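Local coordinates for CDP-glucose-4,6-dehydratase (Yersinia pseudotuberculosis, PDB 1RKX), which binds NAD and catalyses the 4,6-dehydration of CDP-D-glucose, as an extended short-chain dehydrogenase/reductase, at residues 254-259 with 312-317; 189-194 with 243-248. One frame throughout, in Å; residues are numbered along the deposited sequence.

Interaction 1 of 2, residues 254-259 with 312-317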
ATOM      1  N   ALA C 254      -0.300  25.473  11.001  1.00 30.64           N
ATOM      2  CA  ALA C 254       0.202  24.367  10.190  1.00 32.67           C
ATOM      3  C   ALA C 254      -0.342  22.987  10.521  1.00 31.52           C
ATOM      4  O   ALA C 254      -0.291  22.081   9.684  1.00 30.19           O
ATOM      5  CB  ALA C 254       1.726  24.343  10.249  1.00 35.91           C
ATOM      6  N   GLU C 255      -0.847  22.815  11.737  1.00 30.48           N
ATOM      7  CA  GLU C 255      -1.400  21.532  12.148  1.00 30.76           C
ATOM      8  C   GLU C 255      -2.466  21.061  11.159  1.00 26.93           C
ATOM      9  O   GLU C 255      -2.689  19.863  10.991  1.00 25.80           O
ATOM     10  CB  GLU C 255      -2.004  21.648  13.552  1.00 37.84           C
ATOM     11  CG  GLU C 255      -2.903  20.485  13.950  1.00 46.72           C
ATOM     12  CD  GLU C 255      -3.382  20.576  15.389  1.00 51.82           C
ATOM     13  OE1 GLU C 255      -3.784  21.679  15.818  1.00 53.71           O
ATOM     14  OE2 GLU C 255      -3.365  19.541  16.089  1.00 53.70           O
ATOM     15  N   TYR C 256      -3.117  22.008  10.498  1.00 22.56           N
ATOM     16  CA  TYR C 256      -4.165  21.665   9.550  1.00 22.61           C
ATOM     17  C   TYR C 256      -3.781  21.844   8.086  1.00 20.49           C
ATOM     18  O   TYR C 256      -4.625  21.694   7.204  1.00 22.82           O
ATOM     19  CB  TYR C 256      -5.422  22.476   9.860  1.00 23.38           C
ATOM     20  CG  TYR C 256      -5.967  22.200  11.242  1.00 26.34           C
ATOM     21  CD1 TYR C 256      -5.515  22.919  12.350  1.00 28.51           C
ATOM     22  CD2 TYR C 256      -6.892  21.179  11.451  1.00 27.87           C
ATOM     23  CE1 TYR C 256      -5.973  22.624  13.634  1.00 28.93           C
ATOM     24  CE2 TYR C 256      -7.355  20.873  12.730  1.00 29.39           C
ATOM     25  CZ  TYR C 256      -6.892  21.598  13.817  1.00 31.17           C
ATOM     26  OH  TYR C 256      -7.351  21.291  15.080  1.00 32.04           O
ATOM     27  N   ALA C 257      -2.514  22.152   7.834  1.00 18.33           N
ATOM     28  CA  ALA C 257      -2.020  22.364   6.474  1.00 20.71           C
ATOM     29  C   ALA C 257      -1.767  21.042   5.742  1.00 19.37           C
ATOM     30  O   ALA C 257      -0.622  20.643   5.527  1.00 19.32           O
ATOM     31  CB  ALA C 257      -0.735  23.210   6.513  1.00 20.16           C
ATOM     32  N   GLU C 258      -2.849  20.373   5.359  1.00 19.32           N
ATOM     33  CA  GLU C 258      -2.766  19.095   4.654  1.00 21.16           C
ATOM     34  C   GLU C 258      -3.957  18.992   3.708  1.00 18.29           C
ATOM     35  O   GLU C 258      -4.624  19.988   3.428  1.00 17.23           O
ATOM     36  CB  GLU C 258      -2.833  17.925   5.644  1.00 24.06           C
ATOM     37  CG  GLU C 258      -2.297  18.226   7.029  1.00 30.95           C
ATOM     38  CD  GLU C 258      -2.386  17.037   7.963  1.00 32.63           C
ATOM     39  OE1 GLU C 258      -3.427  16.341   7.946  1.00 30.36           O
ATOM     40  OE2 GLU C 258      -1.419  16.805   8.718  1.00 34.57           O
ATOM     41  N   GLY C 259      -4.222  17.780   3.222  1.00 17.29           N
ATOM     42  CA  GLY C 259      -5.345  17.565   2.323  1.00 14.05           C
ATOM     43  C   GLY C 259      -6.559  17.076   3.097  1.00 15.62           C
ATOM     44  O   GLY C 259      -6.413  16.322   4.064  1.00 16.47           O
ATOM     45  N   MET C 312     -13.130  13.675  12.431  1.00 28.23           N
ATOM     46  CA  MET C 312     -12.308  13.535  13.629  1.00 34.53           C
ATOM     47  C   MET C 312     -11.445  14.740  13.996  1.00 34.37           C
ATOM     48  O   MET C 312     -11.421  15.161  15.150  1.00 34.71           O
ATOM     49  CB  MET C 312     -11.394  12.313  13.488  1.00 40.60           C
ATOM     50  CG  MET C 312     -12.114  10.995  13.269  1.00 49.82           C
ATOM     51  SD  MET C 312     -12.965  10.404  14.740  1.00 56.72           S
ATOM     52  CE  MET C 312     -14.659  10.873  14.371  1.00 58.10           C
ATOM     53  N   GLN C 313     -10.730  15.288  13.021  1.00 33.88           N
ATOM     54  CA  GLN C 313      -9.839  16.413  13.288  1.00 35.41           C
ATOM     55  C   GLN C 313     -10.448  17.807  13.197  1.00 32.79           C
ATOM     56  O   GLN C 313      -9.940  18.740  13.811  1.00 32.86           O
ATOM     57  CB  GLN C 313      -8.617  16.326  12.371  1.00 38.58           C
ATOM     58  CG  GLN C 313      -7.676  15.189  12.729  1.00 44.89           C
ATOM     59  CD  GLN C 313      -6.529  15.054  11.754  1.00 48.33           C
ATOM     60  OE1 GLN C 313      -5.869  16.037  11.416  1.00 51.05           O
ATOM     61  NE2 GLN C 313      -6.277  13.832  11.302  1.00 50.42           N
ATOM     62  N   LEU C 314     -11.529  17.956  12.441  1.00 29.71           N
ATOM     63  CA  LEU C 314     -12.168  19.261  12.304  1.00 29.60           C
ATOM     64  C   LEU C 314     -13.504  19.322  13.023  1.00 30.14           C
ATOM     65  O   LEU C 314     -14.041  20.404  13.257  1.00 30.15           O
ATOM     66  CB  LEU C 314     -12.400  19.601  10.829  1.00 28.67           C
ATOM     67  CG  LEU C 314     -11.210  19.891   9.915  1.00 26.81           C
ATOM     68  CD1 LEU C 314     -11.722  20.088   8.497  1.00 25.54           C
ATOM     69  CD2 LEU C 314     -10.475  21.129  10.392  1.00 27.90           C
ATOM     70  N   GLY C 315     -14.045  18.162  13.375  1.00 30.22           N
ATOM     71  CA  GLY C 315     -15.337  18.140  14.030  1.00 28.67           C
ATOM     72  C   GLY C 315     -16.398  18.465  12.999  1.00 28.31           C
ATOM     73  O   GLY C 315     -17.496  18.907  13.336  1.00 28.92           O
ATOM     74  N   TRP C 316     -16.062  18.254  11.729  1.00 28.38           N
ATOM     75  CA  TRP C 316     -16.991  18.520  10.632  1.00 26.71           C
ATOM     76  C   TRP C 316     -18.016  17.410  10.487  1.00 28.00           C
ATOM     77  O   TRP C 316     -17.743  16.259  10.827  1.00 28.48           O
ATOM     78  CB  TRP C 316     -16.250  18.643   9.301  1.00 22.16           C
ATOM     79  CG  TRP C 316     -17.176  18.959   8.164  1.00 18.76           C
ATOM     80  CD1 TRP C 316     -17.737  20.173   7.881  1.00 18.73           C
ATOM     81  CD2 TRP C 316     -17.685  18.044   7.183  1.00 18.49           C
ATOM     82  NE1 TRP C 316     -18.560  20.073   6.788  1.00 18.52           N
ATOM     83  CE2 TRP C 316     -18.550  18.776   6.339  1.00 17.76           C
ATOM     84  CE3 TRP C 316     -17.497  16.675   6.938  1.00 16.90           C
ATOM     85  CZ2 TRP C 316     -19.230  18.188   5.262  1.00 18.42           C
ATOM     86  CZ3 TRP C 316     -18.172  16.084   5.863  1.00 16.89           C
ATOM     87  CH2 TRP C 316     -19.030  16.845   5.040  1.00 18.42           C
ATOM     88  N   HIS C 317     -19.184  17.758   9.954  1.00 32.89           N
ATOM     89  CA  HIS C 317     -20.253  16.793   9.732  1.00 37.89           C
ATOM     90  C   HIS C 317     -21.329  17.373   8.813  1.00 35.53           C
ATOM     91  O   HIS C 317     -21.726  18.532   8.963  1.00 32.55           O
ATOM     92  CB  HIS C 317     -20.889  16.404  11.067  1.00 49.73           C
ATOM     93  CG  HIS C 317     -21.525  17.553  11.786  1.00 64.71           C
ATOM     94  ND1 HIS C 317     -20.810  18.651  12.213  1.00 71.23           N
ATOM     95  CD2 HIS C 317     -22.815  17.788  12.130  1.00 71.25           C
ATOM     96  CE1 HIS C 317     -21.630  19.513  12.789  1.00 73.98           C
ATOM     97  NE2 HIS C 317     -22.852  19.013  12.751  1.00 74.03           N
TER
HETATM   98  O   HOH W   1      -5.460  17.884  14.090  1.00 40.41           O
HETATM   99  O   HOH W   2      -3.671  14.510   9.955  1.00 39.32           O

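Interaction 2 of 2, residues 189-194 with 243-248. With NAD (nicotinamide-adenine-dinucleotide), chain G.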
ATOM      1  N   ALA C 189      -3.664  24.410   2.731  1.00 16.27           N
ATOM      2  CA  ALA C 189      -4.346  23.124   2.653  1.00 17.25           C
ATOM      3  C   ALA C 189      -5.092  22.943   1.333  1.00 17.57           C
ATOM      4  O   ALA C 189      -5.328  23.902   0.600  1.00 14.94           O
ATOM      5  CB  ALA C 189      -5.333  22.993   3.811  1.00 16.63           C
ATOM      6  N   THR C 190      -5.439  21.697   1.027  1.00 15.01           N
ATOM      7  CA  THR C 190      -6.224  21.408  -0.164  1.00 16.29           C
ATOM      8  C   THR C 190      -7.504  20.739   0.316  1.00 15.43           C
ATOM      9  O   THR C 190      -7.512  20.075   1.357  1.00 17.01           O
ATOM     10  CB  THR C 190      -5.497  20.468  -1.164  1.00 15.74           C
ATOM     11  OG1 THR C 190      -5.067  19.274  -0.496  1.00 14.57           O
ATOM     12  CG2 THR C 190      -4.299  21.178  -1.788  1.00 15.31           C
ATOM     13  N   VAL C 191      -8.589  20.938  -0.422  1.00 15.71           N
ATOM     14  CA  VAL C 191      -9.864  20.335  -0.065  1.00 16.56           C
ATOM     15  C   VAL C 191     -10.397  19.567  -1.269  1.00 16.36           C
ATOM     16  O   VAL C 191     -10.380  20.051  -2.402  1.00 14.99           O
ATOM     17  CB  VAL C 191     -10.889  21.399   0.419  1.00 16.80           C
ATOM     18  CG1 VAL C 191     -10.423  21.978   1.747  1.00 16.39           C
ATOM     19  CG2 VAL C 191     -11.053  22.505  -0.611  1.00 17.22           C
ATOM     20  N   ARG C 192     -10.865  18.357  -1.007  1.00 13.99           N
ATOM     21  CA  ARG C 192     -11.352  17.471  -2.051  1.00 17.06           C
ATOM     22  C   ARG C 192     -12.820  17.124  -1.853  1.00 16.20           C
ATOM     23  O   ARG C 192     -13.198  16.554  -0.827  1.00 15.71           O
ATOM     24  CB  ARG C 192     -10.488  16.205  -2.041  1.00 13.71           C
ATOM     25  CG  ARG C 192      -8.990  16.523  -2.066  1.00 15.60           C
ATOM     26  CD  ARG C 192      -8.124  15.388  -1.525  1.00 16.23           C
ATOM     27  NE  ARG C 192      -6.714  15.775  -1.447  1.00 14.42           N
ATOM     28  CZ  ARG C 192      -5.762  15.039  -0.891  1.00 14.03           C
ATOM     29  NH1 ARG C 192      -6.057  13.867  -0.349  1.00 14.73           N
ATOM     30  NH2 ARG C 192      -4.508  15.469  -0.887  1.00 14.15           N
ATOM     31  N   ALA C 193     -13.640  17.461  -2.843  1.00 16.10           N
ATOM     32  CA  ALA C 193     -15.072  17.194  -2.780  1.00 19.61           C
ATOM     33  C   ALA C 193     -15.653  17.161  -4.187  1.00 20.45           C
ATOM     34  O   ALA C 193     -15.078  17.727  -5.116  1.00 21.13           O
ATOM     35  CB  ALA C 193     -15.764  18.280  -1.956  1.00 19.24           C
ATOM     36  N   GLY C 194     -16.796  16.504  -4.346  1.00 19.80           N
ATOM     37  CA  GLY C 194     -17.411  16.438  -5.657  1.00 20.90           C
ATOM     38  C   GLY C 194     -18.914  16.249  -5.590  1.00 21.72           C
ATOM     39  O   GLY C 194     -19.503  16.265  -4.506  1.00 19.96           O
ATOM     40  N   LEU C 243     -14.930  26.496   5.170  1.00 20.51           N
ATOM     41  CA  LEU C 243     -14.931  27.614   6.116  1.00 20.90           C
ATOM     42  C   LEU C 243     -14.362  27.183   7.460  1.00 21.55           C
ATOM     43  O   LEU C 243     -13.543  27.887   8.051  1.00 21.97           O
ATOM     44  CB  LEU C 243     -16.352  28.161   6.295  1.00 21.61           C
ATOM     45  CG  LEU C 243     -16.986  28.855   5.083  1.00 22.29           C
ATOM     46  CD1 LEU C 243     -18.482  29.037   5.311  1.00 22.75           C
ATOM     47  CD2 LEU C 243     -16.307  30.198   4.838  1.00 21.42           C
ATOM     48  N   LEU C 244     -14.793  26.018   7.940  1.00 22.99           N
ATOM     49  CA  LEU C 244     -14.311  25.488   9.209  1.00 21.34           C
ATOM     50  C   LEU C 244     -12.802  25.290   9.151  1.00 19.87           C
ATOM     51  O   LEU C 244     -12.079  25.636  10.087  1.00 20.13           O
ATOM     52  CB  LEU C 244     -14.997  24.152   9.509  1.00 23.51           C
ATOM     53  CG  LEU C 244     -14.585  23.438  10.794  1.00 28.10           C
ATOM     54  CD1 LEU C 244     -14.921  24.315  12.002  1.00 30.54           C
ATOM     55  CD2 LEU C 244     -15.314  22.101  10.883  1.00 29.77           C
ATOM     56  N   LEU C 245     -12.325  24.726   8.047  1.00 19.71           N
ATOM     57  CA  LEU C 245     -10.898  24.497   7.867  1.00 19.10           C
ATOM     58  C   LEU C 245     -10.130  25.817   7.833  1.00 20.39           C
ATOM     59  O   LEU C 245      -9.068  25.934   8.439  1.00 17.33           O
ATOM     60  CB  LEU C 245     -10.640  23.729   6.566  1.00 18.46           C
ATOM     61  CG  LEU C 245      -9.172  23.517   6.179  1.00 20.05           C
ATOM     62  CD1 LEU C 245      -8.457  22.712   7.250  1.00 20.42           C
ATOM     63  CD2 LEU C 245      -9.102  22.803   4.830  1.00 19.13           C
ATOM     64  N   ALA C 246     -10.667  26.801   7.115  1.00 18.52           N
ATOM     65  CA  ALA C 246     -10.016  28.102   7.010  1.00 22.18           C
ATOM     66  C   ALA C 246      -9.813  28.710   8.392  1.00 23.91           C
ATOM     67  O   ALA C 246      -8.747  29.248   8.698  1.00 21.70           O
ATOM     68  CB  ALA C 246     -10.855  29.040   6.153  1.00 20.14           C
ATOM     69  N   GLN C 247     -10.846  28.628   9.220  1.00 27.66           N
ATOM     70  CA  GLN C 247     -10.764  29.189  10.559  1.00 29.84           C
ATOM     71  C   GLN C 247      -9.654  28.511  11.350  1.00 27.11           C
ATOM     72  O   GLN C 247      -8.863  29.176  12.015  1.00 27.30           O
ATOM     73  CB  GLN C 247     -12.101  29.028  11.290  1.00 30.83           C
ATOM     74  CG  GLN C 247     -12.265  30.016  12.428  1.00 35.98           C
ATOM     75  CD  GLN C 247     -13.523  29.783  13.231  1.00 38.04           C
ATOM     76  OE1 GLN C 247     -14.569  29.422  12.682  1.00 38.63           O
ATOM     77  NE2 GLN C 247     -13.438  30.005  14.539  1.00 37.44           N
ATOM     78  N   LYS C 248      -9.584  27.186  11.263  1.00 28.55           N
ATOM     79  CA  LYS C 248      -8.561  26.445  11.984  1.00 27.41           C
ATOM     80  C   LYS C 248      -7.158  26.735  11.467  1.00 26.82           C
ATOM     81  O   LYS C 248      -6.224  26.851  12.253  1.00 26.02           O
ATOM     82  CB  LYS C 248      -8.851  24.943  11.936  1.00 33.16           C
ATOM     83  CG  LYS C 248      -9.971  24.526  12.873  1.00 40.38           C
ATOM     84  CD  LYS C 248     -10.063  23.020  12.997  1.00 45.33           C
ATOM     85  CE  LYS C 248     -11.010  22.615  14.118  1.00 48.44           C
ATOM     86  NZ  LYS C 248     -12.393  23.116  13.900  1.00 48.73           N
TER
HETATM   87  PA  NAD G 360     -18.027  26.805 -12.191  1.00 19.30           P
HETATM   88  O1A NAD G 360     -17.724  26.588 -13.623  1.00 17.42           O
HETATM   89  O2A NAD G 360     -19.400  27.264 -11.852  1.00 16.65           O
HETATM   90  O5B NAD G 360     -16.987  27.847 -11.545  1.00 17.95           O
HETATM   91  C5B NAD G 360     -15.636  27.900 -12.064  1.00 20.21           C
HETATM   92  C4B NAD G 360     -14.996  29.260 -11.781  1.00 18.90           C
HETATM   93  O4B NAD G 360     -13.690  29.121 -12.387  1.00 19.17           O
HETATM   94  C3B NAD G 360     -15.679  30.403 -12.517  1.00 17.88           C
HETATM   95  O3B NAD G 360     -15.890  31.457 -11.556  1.00 15.33           O
HETATM   96  C2B NAD G 360     -14.683  30.739 -13.611  1.00 17.82           C
HETATM   97  O2B NAD G 360     -14.770  32.117 -14.070  1.00 18.41           O
HETATM   98  C1B NAD G 360     -13.377  30.362 -12.960  1.00 18.30           C
HETATM   99  N9A NAD G 360     -12.304  30.178 -13.924  1.00 19.67           N
HETATM  100  C8A NAD G 360     -12.149  29.159 -14.827  1.00 19.70           C
HETATM  101  N7A NAD G 360     -11.062  29.282 -15.585  1.00 19.19           N
HETATM  102  C5A NAD G 360     -10.483  30.456 -15.144  1.00 20.48           C
HETATM  103  C6A NAD G 360      -9.313  31.134 -15.551  1.00 19.75           C
HETATM  104  N6A NAD G 360      -8.482  30.753 -16.500  1.00 21.75           N
HETATM  105  N1A NAD G 360      -9.001  32.301 -14.905  1.00 21.22           N
HETATM  106  C2A NAD G 360      -9.848  32.727 -13.912  1.00 19.89           C
HETATM  107  N3A NAD G 360     -10.955  32.185 -13.452  1.00 20.28           N
HETATM  108  C4A NAD G 360     -11.229  31.029 -14.117  1.00 19.51           C
HETATM  109  O3  NAD G 360     -17.686  25.493 -11.418  1.00 18.33           O
HETATM  110  PN  NAD G 360     -17.839  25.107  -9.835  1.00 24.80           P
HETATM  111  O1N NAD G 360     -18.806  24.006  -9.823  1.00 20.03           O
HETATM  112  O2N NAD G 360     -18.306  26.313  -9.105  1.00 20.63           O
HETATM  113  O5D NAD G 360     -16.395  24.576  -9.464  1.00 22.27           O
HETATM  114  C5D NAD G 360     -15.671  25.302  -8.465  1.00 19.96           C
HETATM  115  C4D NAD G 360     -14.353  24.610  -8.176  1.00 20.25           C
HETATM  116  O4D NAD G 360     -14.728  23.326  -7.577  1.00 18.53           O
HETATM  117  C3D NAD G 360     -13.445  24.233  -9.347  1.00 19.84           C
HETATM  118  O3D NAD G 360     -12.082  24.238  -8.877  1.00 18.57           O
HETATM  119  C2D NAD G 360     -13.910  22.820  -9.671  1.00 18.41           C
HETATM  120  O2D NAD G 360     -12.894  22.110 -10.399  1.00 14.64           O
HETATM  121  C1D NAD G 360     -14.129  22.267  -8.288  1.00 20.09           C
HETATM  122  N1N NAD G 360     -14.992  21.092  -8.293  1.00 19.94           N
HETATM  123  C2N NAD G 360     -16.386  21.173  -8.460  1.00 19.79           C
HETATM  124  C3N NAD G 360     -17.247  19.952  -8.372  1.00 21.71           C
HETATM  125  C7N NAD G 360     -18.704  20.132  -8.503  1.00 22.33           C
HETATM  126  O7N NAD G 360     -19.402  19.112  -8.404  1.00 21.74           O
HETATM  127  N7N NAD G 360     -19.291  21.328  -8.717  1.00 21.40           N
HETATM  128  C4N NAD G 360     -16.578  18.601  -8.252  1.00 21.57           C
HETATM  129  C5N NAD G 360     -15.092  18.694  -8.115  1.00 21.82           C
HETATM  130  C6N NAD G 360     -14.389  19.807  -8.128  1.00 20.82           C

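Interaction 1 of 2, residues 254-259 with 312-317
Glu258 OE1 is gripped from two sources. Water 2 donates to Glu258 OE1 over 2.7 Å, and Lys309, on the helix that carries Gln313, makes a salt bridge to it. Water 2 accepts from Gln313 NE2 at 3.0 Å, so carboxylate and amide meet through one solvent molecule. The other end of the amide is also engaged. Gln313 OE1 accepts a hydrogen bond from water 1 at 3.3 Å, and that water reaches Glu255 OE2 by a weak bond. Gln313 extends along its chain, with CD anti to CA (chi2 176°), and this carries the amide out to both waters.

Residues 254-259 run from helix 236-251 into strand 259-261, an outermost strand of the parallel Rossmann sheet. Gln313 and Leu314 sit at the C-terminal end of helix 308-314. Gly315, with positive phi, turns the chain away from that helix. On the other side an inverse gamma turn at Ala257 bends the loop, and its bond runs from Glu258 N to Tyr256 O over 2.9 Å.

Away from the waters, Tyr256 carries the contact. The Tyr256 ring presents its edge to the Gln313 carbonyl: CE2 lies 3.5 Å from Gln313 O, which is near the ring plane. Leu314 approaches the ring obliquely, and its CD2 is 3.7 Å from Tyr256 CD2. The two side chains point in opposite senses and lie alongside. Glu255 CG lies over one ring face, offset toward the rim. Lys248 and Leu249 of helix 236-251 also pack on Tyr256, while Leu314 touches Leu244 and Trp260.

Interaction 2 of 2, residues 189-194 with 243-248
Leu245 meets the strand with one methyl, CD2, which touches two residues at once. Leu245 CD2 lies 3.5 Å from Val191 CG1, a close carbon-carbon approach. Leu245 CD2 is also 3.9 Å from Ala189 CB. Leu245 holds CG trans to its backbone N (chi1 175°), and CD2 in turn lies trans to CA. The branch is therefore extended, and this methyl is carried out to the strand. Val191 brings CG1 to the meeting point by placing it beside its own backbone N (chi1 -68°). Ala189 and Val191 are two residues apart on the strand, so both turn their side chains to the helix. All three residues are buried.

Val191 packs further on Tyr242 of the same helix, on Phe262, and on Val128 and Ile130 of the neighbouring strand 126-130. The other face of the strand is polar. Thr190 points away from the helix, and its OG1 is hydrogen-bonded to Glu165 of helix 156-175. Glu165 also forms a salt bridge with Arg192 NE, so one carboxylate holds two strand residues.

Past the strand the chain reaches the cofactor. Ala193 O lies 3.2 Å from NAD C5N, and Gly194 CA lies 3.5 Å from NAD C4N, the hydride-accepting carbon of the nicotinamide. Both protein atoms lie on the same side of the nicotinamide plane, displaced beyond its rim. A strand packed against a helix on one face, with its C-terminal end leading to the nicotinamide, is characteristic of the NAD-binding Rossmann fold.

How the interactions relate
From the N terminus, strand 187-192 comes first. Interaction 2 closes the excursion from this strand to helix 236-251. The chain then leaves the helix, and interaction 1 opens at 254-259 and closes at 312-317. The two loops are in series and neither nest nor cross. Strand 187-192, helix 236-251 and strand 259-261 form a beta-alpha-beta crossover between parallel neighbours. The contacts lie side by side, with centres about 8 Å apart. Two probable hydrogen bonds join them: Glu258 O to Thr190 N at 3.1 Å, and Leu314 O to Lys248 NZ at 3.2 Å. Helix 308-314 is thereby tied to the crossover.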